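2-C-methyl-D-erythritol 4-phosphate cytidylyltransferase (Neisseria gonorrhoeae, PDB 1VGW) probably catalyses the transfer of a cytidylyl group from CTP to 2-C-methyl-D-erythritol 4-phosphate, releasing diphosphate, in the non-mevalonate pathway of isoprenoid biosynthesis. Local coordinates at residues D61-A64 and D65-T69; T83-E86 and T87-G91; V92-L95 and L96-L100. All blocks are in the same frame, centred on the assembly; numbering follows the deposited sequence.

In the fold
The three contacts follow one another along the nucleotide-binding, Rossmann-like part of this GT-A-type fold. Contact 1 forms the first turns of helix 63-70, which connects parallel strands 52-56 and 75-77. Contacts 2 and 3 divide helix 84-98 into its capped start and its glycine-terminated end, with centres about 13 Å apart. Contact 1 is separate from both: its centre lies about 19 Å from that of contact 2 and 22 Å from that of contact 3. The Arg-84 side chain in contact 2 is about 6 Å from that of Lys-214, predicted to position MEP. The Phe-63 side chain in contact 1 is about 9 Å from that of Lys-26, a predicted transition-state stabiliser. Contact 3 lies away from these sites.

Contact 1 (D61-A64 and D65-T69); sequences DTFA and DKVQT
Thr-62 O takes the backbone N of Asp-65 at 3.0 Å in a tight first turn, the donor standing 42° out of the carbonyl plane, before the regular i to i+4 bonds from Val-67 N to Phe-63 O and Gln-68 N to Ala-64 O set in with their donors in the carbonyl plane. Ahead of this turn, Asp-61 supplies a side-chain cap: its OD2 receives Ala-64 N at 3.4 Å, a weak bond although the hydrogen points fairly well at the acceptor (154°). The other carboxylate oxygen, OD1, is hydrogen-bonded to Tyr-28 OH; with both oxygens engaged, the rotation of the carboxylate is probably restricted.

Phe-63 and Lys-66 make the main side-chain contact. With CG anti to the backbone N (chi1 -173°), the phenyl ring lies alongside the next turn, and the lysine chain passes it at about a right angle. It is the aliphatic part that touches: Lys-66 CD is 3.6 Å from Phe-63 CE1, while the chain carries NZ on past the ring. Val-67 adds a looser apolar contact, its CG2 lying 4.3 Å from Phe-63 CD2. Beyond the helix the same ring meets Tyr-28 edge-to-face and rests on Glu-38 of helix 36-45. Asp-65 turns its OD1 to within 3.2 Å of Thr-62 O; two acceptors cannot bond, and the carboxylate is instead compensated by a salt bridge to Lys-78.

This is the N-terminal end of the helix that connects parallel strands 52-56 and 75-77 in a beta-alpha-beta unit. Two acidic residues at the positive end of the helix dipole would be expected to be favourable there, and their carboxylates stay 6.3 Å apart (Asp-61 OD2 to Asp-65 OD1). Tyr-28 meets both Asp-61 and Phe-63, so one tyrosine takes part in the polar cap and in the aromatic packing at the helix start.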
loop_
_atom_site.group_PDB
_atom_site.type_symbol
_atom_site.label_atom_id
_atom_site.label_comp_id
_atom_site.label_asym_id
_atom_site.label_seq_id
_atom_site.Cartn_x
_atom_site.Cartn_y
_atom_site.Cartn_z
ATOM N N ASP B 61 -27.209 -8.938 14.141
ATOM C CA ASP B 61 -25.999 -8.874 14.936
ATOM C C ASP B 61 -26.300 -8.911 16.432
ATOM O O ASP B 61 -27.115 -8.113 16.901
ATOM C CB ASP B 61 -25.153 -7.646 14.606
ATOM C CG ASP B 61 -23.751 -7.701 15.177
ATOM O OD1 ASP B 61 -22.908 -6.857 14.781
ATOM O OD2 ASP B 61 -23.453 -8.588 16.016
ATOM N N THR B 62 -25.579 -9.764 17.147
ATOM C CA THR B 62 -25.723 -9.943 18.573
ATOM C C THR B 62 -24.520 -9.473 19.364
ATOM O O THR B 62 -24.720 -8.753 20.375
ATOM C CB THR B 62 -26.082 -11.396 18.963
ATOM O OG1 THR B 62 -25.153 -12.326 18.363
ATOM C CG2 THR B 62 -27.497 -11.720 18.497
ATOM N N PHE B 63 -23.298 -9.633 18.842
ATOM C CA PHE B 63 -22.098 -9.214 19.565
ATOM C C PHE B 63 -22.090 -7.700 19.800
ATOM O O PHE B 63 -21.458 -7.247 20.759
ATOM C CB PHE B 63 -20.791 -9.673 18.957
ATOM C CG PHE B 63 -19.545 -9.396 19.760
ATOM C CD1 PHE B 63 -19.330 -10.021 20.982
ATOM C CD2 PHE B 63 -18.565 -8.533 19.299
ATOM C CE1 PHE B 63 -18.189 -9.770 21.731
ATOM C CE2 PHE B 63 -17.430 -8.276 20.041
ATOM C CZ PHE B 63 -17.236 -8.890 21.263
ATOM N N ALA B 64 -22.841 -6.980 18.984
ATOM C CA ALA B 64 -23.032 -5.558 19.061
ATOM C C ALA B 64 -23.569 -5.119 20.426
ATOM O O ALA B 64 -23.092 -4.100 20.934
ATOM C CB ALA B 64 -23.927 -5.079 17.928
ATOM N N ASP B 65 -24.438 -5.896 21.055
ATOM C CA ASP B 65 -24.956 -5.619 22.389
ATOM C C ASP B 65 -23.806 -5.539 23.394
ATOM O O ASP B 65 -23.733 -4.676 24.260
ATOM C CB ASP B 65 -25.923 -6.705 22.851
ATOM C CG ASP B 65 -27.149 -6.865 21.997
ATOM O OD1 ASP B 65 -27.087 -6.622 20.771
ATOM O OD2 ASP B 65 -28.217 -7.256 22.529
ATOM N N LYS B 66 -22.844 -6.458 23.251
ATOM C CA LYS B 66 -21.691 -6.440 24.150
ATOM C C LYS B 66 -20.886 -5.160 23.952
ATOM O O LYS B 66 -20.402 -4.573 24.923
ATOM C CB LYS B 66 -20.824 -7.678 23.997
ATOM C CG LYS B 66 -21.506 -8.968 24.448
ATOM C CD LYS B 66 -20.557 -10.168 24.376
ATOM C CE LYS B 66 -21.312 -11.455 24.702
ATOM N NZ LYS B 66 -20.479 -12.425 25.462
ATOM N N VAL B 67 -20.772 -4.713 22.699
ATOM C CA VAL B 67 -20.036 -3.483 22.375
ATOM C C VAL B 67 -20.669 -2.296 23.094
ATOM O O VAL B 67 -20.031 -1.502 23.767
ATOM C CB VAL B 67 -20.034 -3.220 20.862
ATOM C CG1 VAL B 67 -19.221 -1.984 20.501
ATOM C CG2 VAL B 67 -19.474 -4.424 20.103
ATOM N N GLN B 68 -22.011 -2.284 23.103
ATOM C CA GLN B 68 -22.734 -1.226 23.757
ATOM C C GLN B 68 -22.401 -1.063 25.227
ATOM O O GLN B 68 -22.309 0.083 25.692
ATOM C CB GLN B 68 -24.247 -1.321 23.539
ATOM C CG GLN B 68 -24.980 -0.140 24.202
ATOM C CD GLN B 68 -24.840 1.161 23.442
ATOM O OE1 GLN B 68 -25.641 1.506 22.574
ATOM N NE2 GLN B 68 -23.789 1.935 23.758
ATOM N N THR B 69 -22.220 -2.173 25.954
ATOM C CA THR B 69 -21.893 -2.121 27.385
ATOM C C THR B 69 -20.492 -1.643 27.621
ATOM O O THR B 69 -20.139 -1.119 28.678
ATOM C CB THR B 69 -22.058 -3.521 28.010
ATOM O OG1 THR B 69 -23.457 -3.769 28.224
ATOM C CG2 THR B 69 -21.303 -3.726 29.278
#

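Contact 2 (T83-E86 and T87-G91); sequences TRAE and TVRNG
One face of the Arg-89 guanidinium is laid against the preceding turn, with Glu-86 CA 3.7 Å and Ala-85 O 3.8 Å above its plane, both offset toward the rim. Bends at chi2 and chi3 fold the arginine back over its own helix to reach this place. Its NH2 comes within 3.4 Å of Glu-86 CG, a contact with the methylene rather than the acid. The carboxylate and guanidinium planes are only 9° apart, yet Glu-86 OE1 and Arg-89 NH2 are separated by 4.9 Å; the charged atoms do not touch, so any attraction is probably only a modest electrostatic one.

The Arg-84 side chain runs beside that of Val-88, both pointing the same way, its NH2 3.9 Å from Val-88 CG2. The Asn-90 amide carbon CG sits 3.2 Å from Glu-86 O, while its ND2 is used by Asn-79 O. At the helix start Thr-83 is the N-cap, its OG1 accepting Glu-86 N in a weak but nearly straight bond (3.4 Å, 165°).

In the fold, this first part of helix 84-98 packs on the end of strand 7-12, where Arg-84, Thr-87 and Val-88 all touch Pro-12. The extended Arg-84 forms salt bridges with Asp-111, which follows strand 106-109, and with Glu-192, at the start of helix 192-197.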
loop_
_atom_site.group_PDB
_atom_site.type_symbol
_atom_site.label_atom_id
_atom_site.label_comp_id
_atom_site.label_asym_id
_atom_site.label_seq_id
_atom_site.Cartn_x
_atom_site.Cartn_y
_atom_site.Cartn_z
ATOM N N THR B 83 -26.070 -3.613 1.915
ATOM C CA THR B 83 -24.743 -3.268 1.477
ATOM C C THR B 83 -24.188 -2.079 2.296
ATOM O O THR B 83 -24.947 -1.345 2.914
ATOM C CB THR B 83 -24.624 -2.877 0.005
ATOM O OG1 THR B 83 -25.314 -1.642 -0.198
ATOM C CG2 THR B 83 -25.096 -3.951 -0.947
ATOM N N ARG B 84 -22.876 -1.865 2.243
ATOM C CA ARG B 84 -22.236 -0.752 2.933
ATOM C C ARG B 84 -22.882 0.577 2.493
ATOM O O ARG B 84 -23.261 1.396 3.349
ATOM C CB ARG B 84 -20.745 -0.716 2.669
ATOM C CG ARG B 84 -19.871 -0.032 3.719
ATOM C CD ARG B 84 -18.469 0.208 3.239
ATOM N NE ARG B 84 -17.621 1.054 4.077
ATOM C CZ ARG B 84 -17.530 2.378 4.076
ATOM N NH1 ARG B 84 -16.694 3.033 4.885
ATOM N NH2 ARG B 84 -18.301 3.110 3.291
ATOM N N ALA B 85 -23.151 0.724 1.200
ATOM C CA ALA B 85 -23.730 1.963 0.690
ATOM C C ALA B 85 -25.083 2.244 1.324
ATOM O O ALA B 85 -25.370 3.359 1.804
ATOM C CB ALA B 85 -23.787 1.958 -0.808
ATOM N N GLU B 86 -25.910 1.215 1.449
ATOM C CA GLU B 86 -27.203 1.353 2.073
ATOM C C GLU B 86 -27.143 1.629 3.560
ATOM O O GLU B 86 -27.995 2.349 4.095
ATOM C CB GLU B 86 -28.095 0.136 1.773
ATOM C CG GLU B 86 -29.571 0.560 1.818
ATOM C CD GLU B 86 -30.558 -0.583 1.880
ATOM O OE1 GLU B 86 -30.270 -1.689 1.359
ATOM O OE2 GLU B 86 -31.654 -0.357 2.457
ATOM N N THR B 87 -26.163 1.057 4.282
ATOM C CA THR B 87 -26.062 1.319 5.725
ATOM C C THR B 87 -25.540 2.710 5.981
ATOM O O THR B 87 -26.065 3.434 6.850
ATOM C CB THR B 87 -25.419 0.229 6.549
ATOM O OG1 THR B 87 -24.292 0.636 7.334
ATOM C CG2 THR B 87 -25.077 -1.031 5.787
ATOM N N VAL B 88 -24.584 3.212 5.200
ATOM C CA VAL B 88 -24.130 4.585 5.379
ATOM C C VAL B 88 -25.309 5.553 5.147
ATOM O O VAL B 88 -25.577 6.447 5.930
ATOM C CB VAL B 88 -22.971 4.974 4.463
ATOM C CG1 VAL B 88 -22.800 6.492 4.461
ATOM C CG2 VAL B 88 -21.654 4.360 4.955
ATOM N N ARG B 89 -26.089 5.292 4.121
ATOM C CA ARG B 89 -27.245 6.126 3.779
ATOM C C ARG B 89 -28.231 6.193 4.921
ATOM O O ARG B 89 -28.696 7.274 5.329
ATOM C CB ARG B 89 -27.913 5.527 2.532
ATOM C CG ARG B 89 -28.343 6.507 1.503
ATOM C CD ARG B 89 -28.280 6.011 0.068
ATOM N NE ARG B 89 -28.957 4.719 -0.067
ATOM C CZ ARG B 89 -28.454 3.734 -0.817
ATOM N NH1 ARG B 89 -27.320 3.914 -1.493
ATOM N NH2 ARG B 89 -29.072 2.562 -0.849
ATOM N N ASN B 90 -28.541 5.032 5.536
ATOM C CA ASN B 90 -29.480 5.022 6.653
ATOM C C ASN B 90 -28.924 5.735 7.885
ATOM O O ASN B 90 -29.639 6.353 8.679
ATOM C CB ASN B 90 -29.837 3.590 7.041
ATOM C CG ASN B 90 -30.485 2.719 6.019
ATOM O OD1 ASN B 90 -31.095 3.095 5.029
ATOM N ND2 ASN B 90 -30.355 1.378 6.258
ATOM N N GLY B 91 -27.635 5.575 8.160
ATOM C CA GLY B 91 -27.084 6.223 9.361
ATOM C C GLY B 91 -27.169 7.741 9.203
ATOM O O GLY B 91 -27.623 8.436 10.108
#

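Contact 3 (V92-L95 and L96-L100); sequences VAKL and LETGL
Leu-95 and Leu-100 meet across a helix C-terminus that resembles a Schellman motif, the end of helix 84-98, where Gly-99 at the C' position leaves helical geometry with positive phi (97°). The backbone records the change. Glu-97 N to Ala-93 O (2.8 Å) and Thr-98 N to Lys-94 O are regular i to i+4 bonds. At Gly-99 the pattern tightens: its N bonds to Leu-96 O at 2.9 Å, while the i+4 bond to Leu-95 O is weak. Leu-95 is also linked by a backbone hydrogen bond to Ala-101, so the chain after the glycine remains tied to the last turn.

Apolar contacts make up the second group. Leu-95 CD2 reaches Leu-100 CB at 4.1 Å, the side chains crossing at about a right angle. Both leucines also rest on Trp-77 of strand 75-77. This pairing bridges the glycine, as commonly seen where a helix ends in this way. On another flank Val-92 and Leu-96 lie side by side and point the same way, Val-92 CG1 being 4.1 Å from Leu-96 CD2. Both touch His-178 of helix 174-180. Val-92 and Leu-95 also pack on strand 7-12, through Leu-10 and Ile-8, so this end of the helix lies over strands 7-12 and 75-77, with helix 174-180 alongside.

Among the polar chains, Lys-94 is extended and makes a cation-pi contact with Trp-77. Lys-94 O, besides taking Thr-98 N, has Thr-98 OG1 standing 3.5 Å away.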
loop_
_atom_site.group_PDB
_atom_site.type_symbol
_atom_site.label_atom_id
_atom_site.label_comp_id
_atom_site.label_asym_id
_atom_site.label_seq_id
_atom_site.Cartn_x
_atom_site.Cartn_y
_atom_site.Cartn_z
ATOM N N VAL B 92 -26.648 8.253 8.099
ATOM C CA VAL B 92 -26.707 9.701 7.835
ATOM C C VAL B 92 -28.149 10.195 7.892
ATOM O O VAL B 92 -28.404 11.194 8.581
ATOM C CB VAL B 92 -26.092 10.062 6.475
ATOM C CG1 VAL B 92 -26.251 11.564 6.181
ATOM C CG2 VAL B 92 -24.622 9.672 6.395
ATOM N N ALA B 93 -29.109 9.520 7.272
ATOM C CA ALA B 93 -30.501 9.962 7.322
ATOM C C ALA B 93 -31.039 10.014 8.739
ATOM O O ALA B 93 -31.771 10.929 9.153
ATOM C CB ALA B 93 -31.413 9.067 6.498
ATOM N N LYS B 94 -30.791 8.936 9.493
ATOM C CA LYS B 94 -31.242 8.880 10.878
ATOM C C LYS B 94 -30.551 9.932 11.720
ATOM O O LYS B 94 -31.237 10.562 12.538
ATOM C CB LYS B 94 -31.114 7.452 11.416
ATOM C CG LYS B 94 -31.591 7.234 12.818
ATOM C CD LYS B 94 -32.028 5.803 13.133
ATOM C CE LYS B 94 -31.946 5.597 14.653
ATOM N NZ LYS B 94 -32.784 4.483 15.146
ATOM N N LEU B 95 -29.281 10.278 11.502
ATOM C CA LEU B 95 -28.648 11.342 12.311
ATOM C C LEU B 95 -29.376 12.692 12.144
ATOM O O LEU B 95 -29.405 13.539 13.059
ATOM C CB LEU B 95 -27.169 11.471 11.988
ATOM C CG LEU B 95 -26.148 10.568 12.641
ATOM C CD1 LEU B 95 -24.814 10.544 11.877
ATOM C CD2 LEU B 95 -25.828 10.971 14.079
ATOM N N LEU B 96 -29.852 12.991 10.938
ATOM C CA LEU B 96 -30.554 14.213 10.618
ATOM C C LEU B 96 -31.999 14.130 11.135
ATOM O O LEU B 96 -32.449 14.927 11.940
ATOM C CB LEU B 96 -30.609 14.422 9.127
ATOM C CG LEU B 96 -29.663 15.248 8.320
ATOM C CD1 LEU B 96 -28.798 16.234 9.043
ATOM C CD2 LEU B 96 -28.890 14.430 7.314
ATOM N N GLU B 97 -32.720 13.069 10.774
ATOM C CA GLU B 97 -34.116 12.900 11.180
ATOM C C GLU B 97 -34.223 12.990 12.693
ATOM O O GLU B 97 -35.172 13.539 13.265
ATOM C CB GLU B 97 -34.663 11.570 10.692
ATOM C CG GLU B 97 -36.152 11.389 10.673
ATOM C CD GLU B 97 -36.880 11.627 11.972
ATOM O OE1 GLU B 97 -37.779 12.511 12.010
ATOM O OE2 GLU B 97 -36.546 10.972 12.991
ATOM N N THR B 98 -33.240 12.423 13.360
ATOM C CA THR B 98 -33.185 12.410 14.809
ATOM C C THR B 98 -32.906 13.745 15.428
ATOM O O THR B 98 -33.294 13.964 16.587
ATOM C CB THR B 98 -32.147 11.322 15.221
ATOM O OG1 THR B 98 -32.915 10.152 15.615
ATOM C CG2 THR B 98 -31.189 11.708 16.264
ATOM N N GLY B 99 -32.147 14.620 14.791
ATOM C CA GLY B 99 -31.786 15.908 15.344
ATOM C C GLY B 99 -30.414 15.906 15.994
ATOM O O GLY B 99 -29.942 16.952 16.493
ATOM N N LEU B 100 -29.732 14.763 15.957
ATOM C CA LEU B 100 -28.376 14.682 16.540
ATOM C C LEU B 100 -27.379 15.459 15.702
ATOM O O LEU B 100 -26.337 15.953 16.149
ATOM C CB LEU B 100 -28.025 13.222 16.723
ATOM C CG LEU B 100 -28.682 12.473 17.880
ATOM C CD1 LEU B 100 -28.395 10.973 17.774
ATOM C CD2 LEU B 100 -28.189 12.989 19.223
#